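Local coordinates for stress response kinase A (Escherichia coli, PDB 1ZYL), which phosphorylates proteins, itself included, on serine and threonine using ATP, and probably shields the cell from stress linked to reactive oxygen species, at residues D14-A19 with S29-L34; I182-A187 with K315-P320; V275-W280 with E300-R305. All blocks are in the same frame, centred on the assembly; numbering follows the deposited sequence.

Contact 1: residues D14-A19 with S29-L34; sequences DTIMDA and SGLTPL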
ATOM      1  N   ASP A  14     -21.182  -4.654  17.473  1.00 52.56           N
ATOM      2  CA  ASP A  14     -22.632  -4.805  17.410  1.00 52.21           C
ATOM      3  C   ASP A  14     -23.202  -3.959  16.273  1.00 51.50           C
ATOM      4  O   ASP A  14     -24.036  -4.425  15.495  1.00 51.70           O
ATOM      5  CB  ASP A  14     -23.257  -4.385  18.741  1.00 51.99           C
ATOM      6  CG  ASP A  14     -23.859  -5.546  19.491  1.00 51.46           C
ATOM      7  OD1 ASP A  14     -23.161  -6.569  19.688  1.00 50.12           O
ATOM      8  OD2 ASP A  14     -25.038  -5.428  19.884  1.00 52.73           O
ATOM      9  N   THR A  15     -22.748  -2.713  16.188  1.00 50.18           N
ATOM     10  CA  THR A  15     -23.186  -1.807  15.140  1.00 49.15           C
ATOM     11  C   THR A  15     -22.886  -2.459  13.790  1.00 49.08           C
ATOM     12  O   THR A  15     -23.534  -2.157  12.785  1.00 48.38           O
ATOM     13  CB  THR A  15     -22.429  -0.477  15.224  1.00 49.18           C
ATOM     14  OG1 THR A  15     -22.442  -0.014  16.579  1.00 49.62           O
ATOM     15  CG2 THR A  15     -23.075   0.569  14.318  1.00 47.88           C
ATOM     16  N   ILE A  16     -21.895  -3.349  13.779  1.00 48.01           N
ATOM     17  CA  ILE A  16     -21.506  -4.052  12.567  1.00 48.73           C
ATOM     18  C   ILE A  16     -22.524  -5.147  12.230  1.00 50.24           C
ATOM     19  O   ILE A  16     -22.941  -5.291  11.072  1.00 50.75           O
ATOM     20  CB  ILE A  16     -20.085  -4.661  12.716  1.00 48.25           C
ATOM     21  CG1 ILE A  16     -19.050  -3.542  12.638  1.00 48.13           C
ATOM     22  CG2 ILE A  16     -19.807  -5.692  11.622  1.00 48.05           C
ATOM     23  CD1 ILE A  16     -17.623  -4.022  12.716  1.00 47.94           C
ATOM     24  N   MET A  17     -22.930  -5.918  13.234  1.00 49.91           N
ATOM     25  CA  MET A  17     -23.911  -6.967  13.005  1.00 49.11           C
ATOM     26  C   MET A  17     -25.179  -6.359  12.405  1.00 49.02           C
ATOM     27  O   MET A  17     -25.801  -6.952  11.519  1.00 48.13           O
ATOM     28  CB  MET A  17     -24.231  -7.689  14.313  1.00 49.04           C
ATOM     29  CG  MET A  17     -23.140  -8.643  14.759  1.00 48.57           C
ATOM     30  SD  MET A  17     -22.934 -10.026  13.623  1.00 48.48           S
ATOM     31  CE  MET A  17     -23.949 -11.263  14.408  1.00 47.51           C
ATOM     32  N   ASP A  18     -25.558  -5.176  12.884  1.00 48.84           N
ATOM     33  CA  ASP A  18     -26.743  -4.498  12.366  1.00 50.23           C
ATOM     34  C   ASP A  18     -26.530  -4.283  10.870  1.00 51.04           C
ATOM     35  O   ASP A  18     -27.376  -4.627  10.041  1.00 51.91           O
ATOM     36  CB  ASP A  18     -26.939  -3.143  13.052  1.00 50.43           C
ATOM     37  CG  ASP A  18     -27.031  -3.259  14.561  1.00 51.16           C
ATOM     38  OD1 ASP A  18     -27.763  -4.149  15.047  1.00 50.24           O
ATOM     39  OD2 ASP A  18     -26.379  -2.455  15.264  1.00 52.21           O
ATOM     40  N   ALA A  19     -25.378  -3.713  10.539  1.00 50.59           N
ATOM     41  CA  ALA A  19     -25.010  -3.457   9.161  1.00 49.00           C
ATOM     42  C   ALA A  19     -25.146  -4.731   8.334  1.00 48.46           C
ATOM     43  O   ALA A  19     -25.787  -4.735   7.288  1.00 46.73           O
ATOM     44  CB  ALA A  19     -23.575  -2.945   9.107  1.00 49.33           C
ATOM     45  N   SER A  29     -21.846 -17.439  13.477  1.00 79.80           N
ATOM     46  CA  SER A  29     -21.337 -17.495  14.839  1.00 78.11           C
ATOM     47  C   SER A  29     -20.139 -16.580  15.031  1.00 75.34           C
ATOM     48  O   SER A  29     -19.084 -16.768  14.420  1.00 75.62           O
ATOM     49  CB  SER A  29     -20.945 -18.928  15.210  1.00 79.60           C
ATOM     50  OG  SER A  29     -20.392 -18.981  16.517  1.00 80.57           O
ATOM     51  N   GLY A  30     -20.321 -15.584  15.886  1.00 71.95           N
ATOM     52  CA  GLY A  30     -19.258 -14.649  16.180  1.00 67.38           C
ATOM     53  C   GLY A  30     -18.704 -13.853  15.016  1.00 63.61           C
ATOM     54  O   GLY A  30     -18.621 -14.324  13.882  1.00 62.37           O
ATOM     55  N   LEU A  31     -18.327 -12.620  15.328  1.00 60.71           N
ATOM     56  CA  LEU A  31     -17.737 -11.699  14.374  1.00 56.71           C
ATOM     57  C   LEU A  31     -16.314 -11.478  14.873  1.00 54.08           C
ATOM     58  O   LEU A  31     -15.999 -10.431  15.425  1.00 54.46           O
ATOM     59  CB  LEU A  31     -18.485 -10.363  14.379  1.00 56.37           C
ATOM     60  CG  LEU A  31     -19.040  -9.789  13.071  1.00 56.31           C
ATOM     61  CD1 LEU A  31     -19.338  -8.311  13.282  1.00 55.63           C
ATOM     62  CD2 LEU A  31     -18.048  -9.961  11.938  1.00 56.61           C
ATOM     63  N   THR A  32     -15.461 -12.477  14.698  1.00 51.34           N
ATOM     64  CA  THR A  32     -14.076 -12.380  15.139  1.00 49.73           C
ATOM     65  C   THR A  32     -13.235 -11.417  14.292  1.00 48.50           C
ATOM     66  O   THR A  32     -13.145 -11.556  13.071  1.00 47.99           O
ATOM     67  CB  THR A  32     -13.430 -13.758  15.129  1.00 50.01           C
ATOM     68  OG1 THR A  32     -12.023 -13.623  14.891  1.00 50.01           O
ATOM     69  CG2 THR A  32     -14.069 -14.628  14.053  1.00 50.91           C
ATOM     70  N   PRO A  33     -12.593 -10.432  14.942  1.00 47.19           N
ATOM     71  CA  PRO A  33     -11.749  -9.412  14.317  1.00 46.18           C
ATOM     72  C   PRO A  33     -10.340  -9.829  13.914  1.00 45.15           C
ATOM     73  O   PRO A  33      -9.681 -10.599  14.613  1.00 43.77           O
ATOM     74  CB  PRO A  33     -11.714  -8.322  15.375  1.00 46.11           C
ATOM     75  CG  PRO A  33     -11.647  -9.117  16.623  1.00 45.78           C
ATOM     76  CD  PRO A  33     -12.723 -10.164  16.385  1.00 47.21           C
ATOM     77  N   LEU A  34      -9.898  -9.291  12.779  1.00 45.19           N
ATOM     78  CA  LEU A  34      -8.558  -9.521  12.244  1.00 45.91           C
ATOM     79  C   LEU A  34      -7.821  -8.199  12.439  1.00 47.13           C
ATOM     80  O   LEU A  34      -8.453  -7.150  12.553  1.00 48.54           O
ATOM     81  CB  LEU A  34      -8.603  -9.854  10.753  1.00 44.77           C
ATOM     82  CG  LEU A  34      -9.328 -11.112  10.283  1.00 45.31           C
ATOM     83  CD1 LEU A  34      -8.837 -12.313  11.069  1.00 44.82           C
ATOM     84  CD2 LEU A  34     -10.819 -10.931  10.454  1.00 46.87           C
TER

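Contact 2: residues I182-A187 with K315-P320; sequences IAAVTA and KVLQEP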
ATOM      1  N   ILE A 182      13.245  15.913  -0.071  1.00 17.69           N
ATOM      2  CA  ILE A 182      12.283  16.172  -1.135  1.00 19.77           C
ATOM      3  C   ILE A 182      12.933  16.913  -2.308  1.00 19.27           C
ATOM      4  O   ILE A 182      12.457  16.824  -3.440  1.00 20.87           O
ATOM      5  CB  ILE A 182      10.995  16.930  -0.632  1.00 20.48           C
ATOM      6  CG1 ILE A 182      11.176  18.439  -0.721  1.00 22.82           C
ATOM      7  CG2 ILE A 182      10.659  16.515   0.785  1.00 21.17           C
ATOM      8  CD1 ILE A 182      10.767  19.025  -2.069  1.00 26.46           C
ATOM      9  N   ALA A 183      14.018  17.634  -2.059  1.00 17.94           N
ATOM     10  CA  ALA A 183      14.685  18.317  -3.163  1.00 18.59           C
ATOM     11  C   ALA A 183      15.352  17.246  -4.033  1.00 20.62           C
ATOM     12  O   ALA A 183      15.257  17.272  -5.261  1.00 21.32           O
ATOM     13  CB  ALA A 183      15.734  19.289  -2.643  1.00 15.40           C
ATOM     14  N   ALA A 184      16.020  16.297  -3.387  1.00 20.65           N
ATOM     15  CA  ALA A 184      16.692  15.226  -4.103  1.00 19.36           C
ATOM     16  C   ALA A 184      15.723  14.362  -4.904  1.00 19.85           C
ATOM     17  O   ALA A 184      15.940  14.114  -6.084  1.00 20.83           O
ATOM     18  CB  ALA A 184      17.479  14.365  -3.130  1.00 18.97           C
ATOM     19  N   VAL A 185      14.658  13.890  -4.270  1.00 20.66           N
ATOM     20  CA  VAL A 185      13.694  13.061  -4.984  1.00 22.53           C
ATOM     21  C   VAL A 185      13.049  13.843  -6.129  1.00 24.79           C
ATOM     22  O   VAL A 185      12.893  13.314  -7.229  1.00 24.98           O
ATOM     23  CB  VAL A 185      12.616  12.498  -4.023  1.00 20.60           C
ATOM     24  CG1 VAL A 185      12.177  13.558  -3.075  1.00 23.08           C
ATOM     25  CG2 VAL A 185      11.431  11.988  -4.800  1.00 19.49           C
ATOM     26  N   THR A 186      12.689  15.099  -5.885  1.00 26.72           N
ATOM     27  CA  THR A 186      12.087  15.914  -6.936  1.00 29.78           C
ATOM     28  C   THR A 186      13.030  15.995  -8.142  1.00 30.67           C
ATOM     29  O   THR A 186      12.603  15.863  -9.287  1.00 32.38           O
ATOM     30  CB  THR A 186      11.778  17.360  -6.452  1.00 30.01           C
ATOM     31  OG1 THR A 186      12.846  17.813  -5.621  1.00 34.18           O
ATOM     32  CG2 THR A 186      10.477  17.424  -5.663  1.00 28.76           C
ATOM     33  N   ALA A 187      14.316  16.192  -7.880  1.00 31.84           N
ATOM     34  CA  ALA A 187      15.300  16.300  -8.953  1.00 33.30           C
ATOM     35  C   ALA A 187      15.447  15.029  -9.792  1.00 34.80           C
ATOM     36  O   ALA A 187      15.978  15.078 -10.898  1.00 36.91           O
ATOM     37  CB  ALA A 187      16.664  16.710  -8.383  1.00 30.22           C
ATOM     38  N   LYS A 315      21.761  10.836   0.023  1.00 25.78           N
ATOM     39  CA  LYS A 315      23.073  10.437  -0.461  1.00 28.70           C
ATOM     40  C   LYS A 315      22.957   9.289  -1.464  1.00 28.87           C
ATOM     41  O   LYS A 315      23.772   9.158  -2.379  1.00 28.31           O
ATOM     42  CB  LYS A 315      23.964  10.038   0.714  1.00 30.87           C
ATOM     43  CG  LYS A 315      24.302  11.216   1.615  1.00 33.71           C
ATOM     44  CD  LYS A 315      25.145  10.815   2.807  1.00 34.57           C
ATOM     45  CE  LYS A 315      25.413  12.018   3.704  1.00 36.63           C
ATOM     46  NZ  LYS A 315      26.034  11.612   5.000  1.00 38.56           N
ATOM     47  N   VAL A 316      21.932   8.466  -1.290  1.00 29.25           N
ATOM     48  CA  VAL A 316      21.693   7.344  -2.184  1.00 30.04           C
ATOM     49  C   VAL A 316      21.211   7.877  -3.525  1.00 31.91           C
ATOM     50  O   VAL A 316      21.427   7.262  -4.570  1.00 30.50           O
ATOM     51  CB  VAL A 316      20.623   6.410  -1.599  1.00 30.45           C
ATOM     52  CG1 VAL A 316      20.303   5.292  -2.571  1.00 29.96           C
ATOM     53  CG2 VAL A 316      21.111   5.846  -0.280  1.00 30.64           C
ATOM     54  N   LEU A 317      20.561   9.035  -3.481  1.00 35.12           N
ATOM     55  CA  LEU A 317      20.022   9.681  -4.671  1.00 38.16           C
ATOM     56  C   LEU A 317      21.070  10.504  -5.419  1.00 41.70           C
ATOM     57  O   LEU A 317      20.799  11.030  -6.496  1.00 40.27           O
ATOM     58  CB  LEU A 317      18.832  10.571  -4.279  1.00 34.69           C
ATOM     59  CG  LEU A 317      17.592   9.836  -3.756  1.00 32.07           C
ATOM     60  CD1 LEU A 317      16.817  10.710  -2.791  1.00 31.17           C
ATOM     61  CD2 LEU A 317      16.727   9.414  -4.917  1.00 30.47           C
ATOM     62  N   GLN A 318      22.266  10.609  -4.847  1.00 47.78           N
ATOM     63  CA  GLN A 318      23.343  11.380  -5.463  1.00 54.23           C
ATOM     64  C   GLN A 318      24.632  10.580  -5.607  1.00 58.08           C
ATOM     65  O   GLN A 318      24.951   9.731  -4.771  1.00 58.28           O
ATOM     66  CB  GLN A 318      23.615  12.641  -4.647  1.00 55.46           C
ATOM     67  CG  GLN A 318      22.553  13.710  -4.805  1.00 59.18           C
ATOM     68  CD  GLN A 318      22.641  14.779  -3.733  1.00 61.21           C
ATOM     69  OE1 GLN A 318      22.289  14.546  -2.573  1.00 60.64           O
ATOM     70  NE2 GLN A 318      23.119  15.960  -4.114  1.00 63.27           N
ATOM     71  N   GLU A 319      25.377  10.859  -6.673  1.00 62.57           N
ATOM     72  CA  GLU A 319      26.621  10.153  -6.914  1.00 66.91           C
ATOM     73  C   GLU A 319      27.632  10.446  -5.814  1.00 70.01           C
ATOM     74  O   GLU A 319      27.915  11.606  -5.507  1.00 69.32           O
ATOM     75  CB  GLU A 319      27.214  10.541  -8.280  1.00 68.08           C
ATOM     76  CG  GLU A 319      27.753  11.967  -8.379  1.00 70.65           C
ATOM     77  CD  GLU A 319      28.848  12.110  -9.437  1.00 71.51           C
ATOM     78  OE1 GLU A 319      29.795  11.293  -9.420  1.00 71.75           O
ATOM     79  OE2 GLU A 319      28.772  13.040 -10.274  1.00 71.40           O
ATOM     80  N   PRO A 320      28.178   9.390  -5.191  1.00 73.73           N
ATOM     81  CA  PRO A 320      29.169   9.530  -4.117  1.00 76.77           C
ATOM     82  C   PRO A 320      30.494  10.006  -4.708  1.00 79.38           C
ATOM     83  O   PRO A 320      30.953   9.469  -5.716  1.00 80.74           O
ATOM     84  CB  PRO A 320      29.264   8.115  -3.557  1.00 76.54           C
ATOM     85  CG  PRO A 320      29.057   7.270  -4.793  1.00 75.72           C
ATOM     86  CD  PRO A 320      27.893   7.970  -5.465  1.00 74.13           C
TER

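Contact 3: residues V275-W280 with E300-R305; sequences VYYLAW and EDYWLR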
ATOM      1  N   VAL A 275       8.778   9.231   3.616  1.00 19.67           N
ATOM      2  CA  VAL A 275       8.219  10.460   4.136  1.00 20.81           C
ATOM      3  C   VAL A 275       6.699  10.426   4.275  1.00 22.21           C
ATOM      4  O   VAL A 275       6.152  11.015   5.202  1.00 23.48           O
ATOM      5  CB  VAL A 275       8.661  11.657   3.281  1.00 20.08           C
ATOM      6  CG1 VAL A 275       8.513  11.316   1.829  1.00 24.69           C
ATOM      7  CG2 VAL A 275       7.843  12.883   3.626  1.00 17.79           C
ATOM      8  N   TYR A 276       6.007   9.731   3.382  1.00 22.36           N
ATOM      9  CA  TYR A 276       4.558   9.675   3.493  1.00 23.26           C
ATOM     10  C   TYR A 276       4.137   8.891   4.732  1.00 24.19           C
ATOM     11  O   TYR A 276       3.211   9.286   5.446  1.00 25.07           O
ATOM     12  CB  TYR A 276       3.921   9.035   2.249  1.00 23.29           C
ATOM     13  CG  TYR A 276       2.405   8.929   2.341  1.00 21.67           C
ATOM     14  CD1 TYR A 276       1.597  10.067   2.266  1.00 23.43           C
ATOM     15  CD2 TYR A 276       1.787   7.700   2.567  1.00 21.71           C
ATOM     16  CE1 TYR A 276       0.209   9.984   2.422  1.00 25.69           C
ATOM     17  CE2 TYR A 276       0.404   7.603   2.722  1.00 25.68           C
ATOM     18  CZ  TYR A 276      -0.381   8.747   2.651  1.00 27.82           C
ATOM     19  OH  TYR A 276      -1.750   8.646   2.814  1.00 29.76           O
ATOM     20  N   TYR A 277       4.822   7.780   4.979  1.00 23.59           N
ATOM     21  CA  TYR A 277       4.520   6.917   6.119  1.00 23.17           C
ATOM     22  C   TYR A 277       4.535   7.638   7.471  1.00 21.80           C
ATOM     23  O   TYR A 277       3.864   7.225   8.420  1.00 18.83           O
ATOM     24  CB  TYR A 277       5.497   5.738   6.129  1.00 22.77           C
ATOM     25  CG  TYR A 277       5.418   4.866   7.351  1.00 23.70           C
ATOM     26  CD1 TYR A 277       6.166   5.160   8.482  1.00 25.13           C
ATOM     27  CD2 TYR A 277       4.607   3.734   7.373  1.00 27.92           C
ATOM     28  CE1 TYR A 277       6.118   4.349   9.616  1.00 27.33           C
ATOM     29  CE2 TYR A 277       4.545   2.905   8.509  1.00 29.66           C
ATOM     30  CZ  TYR A 277       5.308   3.224   9.626  1.00 28.70           C
ATOM     31  OH  TYR A 277       5.275   2.423  10.746  1.00 28.08           O
ATOM     32  N   LEU A 278       5.301   8.717   7.559  1.00 21.69           N
ATOM     33  CA  LEU A 278       5.370   9.456   8.803  1.00 22.04           C
ATOM     34  C   LEU A 278       4.101  10.262   8.981  1.00 22.67           C
ATOM     35  O   LEU A 278       3.586  10.368  10.088  1.00 24.02           O
ATOM     36  CB  LEU A 278       6.598  10.373   8.822  1.00 22.93           C
ATOM     37  CG  LEU A 278       7.806   9.901   9.641  1.00 22.79           C
ATOM     38  CD1 LEU A 278       8.300   8.562   9.149  1.00 23.64           C
ATOM     39  CD2 LEU A 278       8.901  10.931   9.543  1.00 22.30           C
ATOM     40  N   ALA A 279       3.590  10.832   7.894  1.00 21.73           N
ATOM     41  CA  ALA A 279       2.360  11.615   7.967  1.00 20.71           C
ATOM     42  C   ALA A 279       1.187  10.658   8.183  1.00 20.67           C
ATOM     43  O   ALA A 279       0.244  10.947   8.922  1.00 20.82           O
ATOM     44  CB  ALA A 279       2.165  12.415   6.681  1.00 18.54           C
ATOM     45  N   TRP A 280       1.270   9.507   7.528  1.00 20.08           N
ATOM     46  CA  TRP A 280       0.241   8.487   7.624  1.00 19.23           C
ATOM     47  C   TRP A 280       0.008   8.140   9.085  1.00 17.47           C
ATOM     48  O   TRP A 280      -1.122   8.168   9.547  1.00 17.44           O
ATOM     49  CB  TRP A 280       0.675   7.245   6.844  1.00 19.55           C
ATOM     50  CG  TRP A 280      -0.314   6.146   6.843  1.00 16.67           C
ATOM     51  CD1 TRP A 280      -1.412   6.035   6.052  1.00 18.27           C
ATOM     52  CD2 TRP A 280      -0.283   4.976   7.660  1.00 16.03           C
ATOM     53  NE1 TRP A 280      -2.074   4.858   6.316  1.00 17.18           N
ATOM     54  CE2 TRP A 280      -1.401   4.188   7.302  1.00 17.51           C
ATOM     55  CE3 TRP A 280       0.579   4.513   8.659  1.00 15.08           C
ATOM     56  CZ2 TRP A 280      -1.677   2.952   7.912  1.00 17.33           C
ATOM     57  CZ3 TRP A 280       0.304   3.282   9.266  1.00 14.97           C
ATOM     58  CH2 TRP A 280      -0.814   2.518   8.887  1.00 13.17           C
ATOM     59  N   GLU A 300      12.484  11.131  21.245  1.00 39.06           N
ATOM     60  CA  GLU A 300      13.465  11.760  20.360  1.00 37.81           C
ATOM     61  C   GLU A 300      14.195  10.714  19.550  1.00 37.78           C
ATOM     62  O   GLU A 300      14.321  10.847  18.337  1.00 39.27           O
ATOM     63  CB  GLU A 300      14.531  12.512  21.136  1.00 36.40           C
ATOM     64  CG  GLU A 300      14.053  13.408  22.219  1.00 35.48           C
ATOM     65  CD  GLU A 300      15.223  14.064  22.901  1.00 36.22           C
ATOM     66  OE1 GLU A 300      15.619  15.170  22.465  1.00 35.94           O
ATOM     67  OE2 GLU A 300      15.763  13.453  23.854  1.00 34.04           O
ATOM     68  N   ASP A 301      14.709   9.694  20.233  1.00 37.05           N
ATOM     69  CA  ASP A 301      15.446   8.621  19.571  1.00 36.99           C
ATOM     70  C   ASP A 301      14.870   8.375  18.190  1.00 34.28           C
ATOM     71  O   ASP A 301      15.585   8.375  17.192  1.00 32.81           O
ATOM     72  CB  ASP A 301      15.369   7.316  20.376  1.00 40.17           C
ATOM     73  CG  ASP A 301      16.145   7.377  21.681  1.00 43.70           C
ATOM     74  OD1 ASP A 301      15.767   8.181  22.560  1.00 47.59           O
ATOM     75  OD2 ASP A 301      17.131   6.620  21.833  1.00 43.54           O
ATOM     76  N   TYR A 302      13.561   8.185  18.149  1.00 32.01           N
ATOM     77  CA  TYR A 302      12.865   7.929  16.906  1.00 30.57           C
ATOM     78  C   TYR A 302      13.015   9.049  15.885  1.00 29.28           C
ATOM     79  O   TYR A 302      13.265   8.786  14.714  1.00 29.27           O
ATOM     80  CB  TYR A 302      11.390   7.670  17.196  1.00 31.35           C
ATOM     81  CG  TYR A 302      10.568   7.400  15.968  1.00 31.36           C
ATOM     82  CD1 TYR A 302       9.786   8.398  15.402  1.00 31.59           C
ATOM     83  CD2 TYR A 302      10.603   6.152  15.348  1.00 32.10           C
ATOM     84  CE1 TYR A 302       9.057   8.161  14.245  1.00 33.81           C
ATOM     85  CE2 TYR A 302       9.881   5.904  14.191  1.00 32.55           C
ATOM     86  CZ  TYR A 302       9.110   6.914  13.643  1.00 33.83           C
ATOM     87  OH  TYR A 302       8.406   6.684  12.484  1.00 36.36           O
ATOM     88  N   TRP A 303      12.865  10.298  16.315  1.00 28.63           N
ATOM     89  CA  TRP A 303      12.998  11.416  15.383  1.00 27.65           C
ATOM     90  C   TRP A 303      14.436  11.734  15.032  1.00 26.25           C
ATOM     91  O   TRP A 303      14.695  12.475  14.093  1.00 25.98           O
ATOM     92  CB  TRP A 303      12.285  12.666  15.907  1.00 27.41           C
ATOM     93  CG  TRP A 303      10.819  12.475  15.901  1.00 30.05           C
ATOM     94  CD1 TRP A 303      10.051  12.033  16.932  1.00 32.21           C
ATOM     95  CD2 TRP A 303       9.951  12.561  14.765  1.00 33.06           C
ATOM     96  NE1 TRP A 303       8.760  11.828  16.513  1.00 33.17           N
ATOM     97  CE2 TRP A 303       8.670  12.144  15.186  1.00 32.86           C
ATOM     98  CE3 TRP A 303      10.132  12.946  13.430  1.00 34.46           C
ATOM     99  CZ2 TRP A 303       7.575  12.098  14.323  1.00 32.92           C
ATOM    100  CZ3 TRP A 303       9.039  12.900  12.569  1.00 34.72           C
ATOM    101  CH2 TRP A 303       7.778  12.478  13.022  1.00 34.31           C
ATOM    102  N   LEU A 304      15.378  11.177  15.782  1.00 26.95           N
ATOM    103  CA  LEU A 304      16.781  11.394  15.473  1.00 26.90           C
ATOM    104  C   LEU A 304      17.150  10.374  14.418  1.00 28.35           C
ATOM    105  O   LEU A 304      17.803  10.707  13.437  1.00 28.33           O
ATOM    106  CB  LEU A 304      17.658  11.193  16.699  1.00 24.83           C
ATOM    107  CG  LEU A 304      17.520  12.262  17.775  1.00 24.22           C
ATOM    108  CD1 LEU A 304      18.513  11.978  18.875  1.00 23.88           C
ATOM    109  CD2 LEU A 304      17.754  13.627  17.180  1.00 22.31           C
ATOM    110  N   ARG A 305      16.717   9.130  14.624  1.00 30.73           N
ATOM    111  CA  ARG A 305      16.991   8.048  13.682  1.00 31.53           C
ATOM    112  C   ARG A 305      16.370   8.369  12.338  1.00 28.93           C
ATOM    113  O   ARG A 305      16.964   8.118  11.293  1.00 29.38           O
ATOM    114  CB  ARG A 305      16.409   6.716  14.170  1.00 35.08           C
ATOM    115  CG  ARG A 305      16.960   6.200  15.483  1.00 41.72           C
ATOM    116  CD  ARG A 305      16.751   4.690  15.597  1.00 47.24           C
ATOM    117  NE  ARG A 305      16.586   4.243  16.980  1.00 52.21           N
ATOM    118  CZ  ARG A 305      15.500   4.473  17.719  1.00 55.21           C
ATOM    119  NH1 ARG A 305      15.440   4.028  18.967  1.00 57.18           N
ATOM    120  NH2 ARG A 305      14.469   5.145  17.212  1.00 54.75           N
TER

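Contact 1: residues D14-A19 with S29-L34
Leu31 reaches from the chain entering strand 32-34 to the flank of helix 13-22, where its side chain meets Ile16 and Met17, residues one step apart on the helix. It gives up more surface here than either partner. The branch that does most of the touching is CD1, which lies 3.8 Å from Ile16 CB. In Ile16, CG1 lies beside the backbone N (chi1 -74°), which leaves CG2 anti to that N and on the Leu31 side; the two side chains lie at a slant to one another. The Met17 and Leu31 side chains pass one another pointing opposite ways. The bend at the second torsion of Met17 (chi2 -65°) brings SD to 3.9 Å from Leu31 CG and 4.0 Å from Leu31 CD1. The contact is wholly apolar and small, with 142 Å² buried, and its CA atoms stay well apart: even Met17 CA and Leu31 CA are separated by 7.9 Å. Tyr42 of strand 40-44 touches both Ile16 and Leu31, while Phe56 of strand 52-57 also packs on Ile16, so the helix packs on these inner strands as well as on the residue leading into edge strand 32-34. The arrangement belongs to the N-terminal lobe of the protein-kinase-like fold, an antiparallel five-stranded sheet, with the N-terminal helix 13-22 packed on its strands.

Contact 2: residues I182-A187 with K315-P320
Leu317 faces Ala184 where the chain leaves helix 300-316 and passes alongside helix 171-188. The apolar part of the contact is a single leucine branch on a small methyl: Leu317 CD1 sits 3.7 Å from Ala184 CB, and the root of the same side chain, Leu317 CB, lies 4.2 Å from that methyl. CG of Leu317 is anti to its carbonyl carbon (chi1 -67°), which sends the branch toward the helix. With only a methyl on the helix side, the backbones come close, Ala184 CA and Leu317 CA being 6.5 Å apart. Leu317 CD1 also rests against the helix backbone, 4.1 Å from Val185 N; the valine side chain points away from Leu317 and touches Met272 and Leu153. These residues belong to the helical C-terminal lobe of the kinase-like fold, in which Glu267 and Pro268 of helix 266-283 touch Leu317 too, along with Leu181 and His188 of helix 171-188. Between the two segments the contact is apolar; the backbone bonds lie within each segment. Regular helix bonds such as Ala187 N to Ala183 O (3.0 Å) hold the helix, whereas at the exit from helix 300-316 Gln318 N makes a weak bond of 3.2 Å to Lys315 O.

Contact 3: residues V275-W280 with E300-R305
Tyr302 swings its ring anti to the backbone N (chi1 180°), while its neighbour Trp303 turns CG anti to the carbonyl carbon (chi1 -69°), and the two aromatic groups thus extend together from helix 300-316 toward Leu278 on helix 266-283. The leucine is received by both: Leu278 CD1 lies 3.8 Å from Tyr302 OH, and Leu278 CD2 lies 3.6 Å from Trp303 CZ3, meeting the indole obliquely. Tyr302 CD1 stands 3.7 Å above one face of the indole, offset toward its rim, and Trp303 CD1 lies in the tyrosine ring plane, at its edge. The same Tyr302 OH also approaches the edge of the Tyr277 ring, 4.3 Å from Tyr277 CE1. The indole N-H, Trp303 NE1, is used by a hydrogen bond to Leu297 O, and Phe174 meets the indole edge-to-face. The short helical segments run nearly antiparallel (155°), and their axes are 13.6 Å apart, a gap bridged by Leu278 and the two aromatic side chains. Tyr277 lies about 9 Å, side chain to side chain, from Asp201, the inferred proton acceptor. The arrangement is an antiparallel helix pair, spaced by aromatic side chains, in the helical C-terminal lobe of an aminoglycoside-phosphotransferase-like kinase.

From the N terminus, contact 1 comes first and closes a short loop, joining helix 13-22 to the chain leading into the first strand of the N-terminal lobe sheet. Both other contacts come later, in the helical C-terminal lobe. Contact 2 closes a long loop of the chain, from helix 171-188 to the end of helix 300-316, and contact 3 lies wholly within that span, linking helix 266-283 to the start of helix 300-316. Helix 300-316 thus serves both, near its start in contact 3 and just past its end in contact 2, with contact centres 19 Å apart. Contacts 1 and 2 lie on opposite sides of the chain's centre, 48 Å apart between centres, and none of the three touches another.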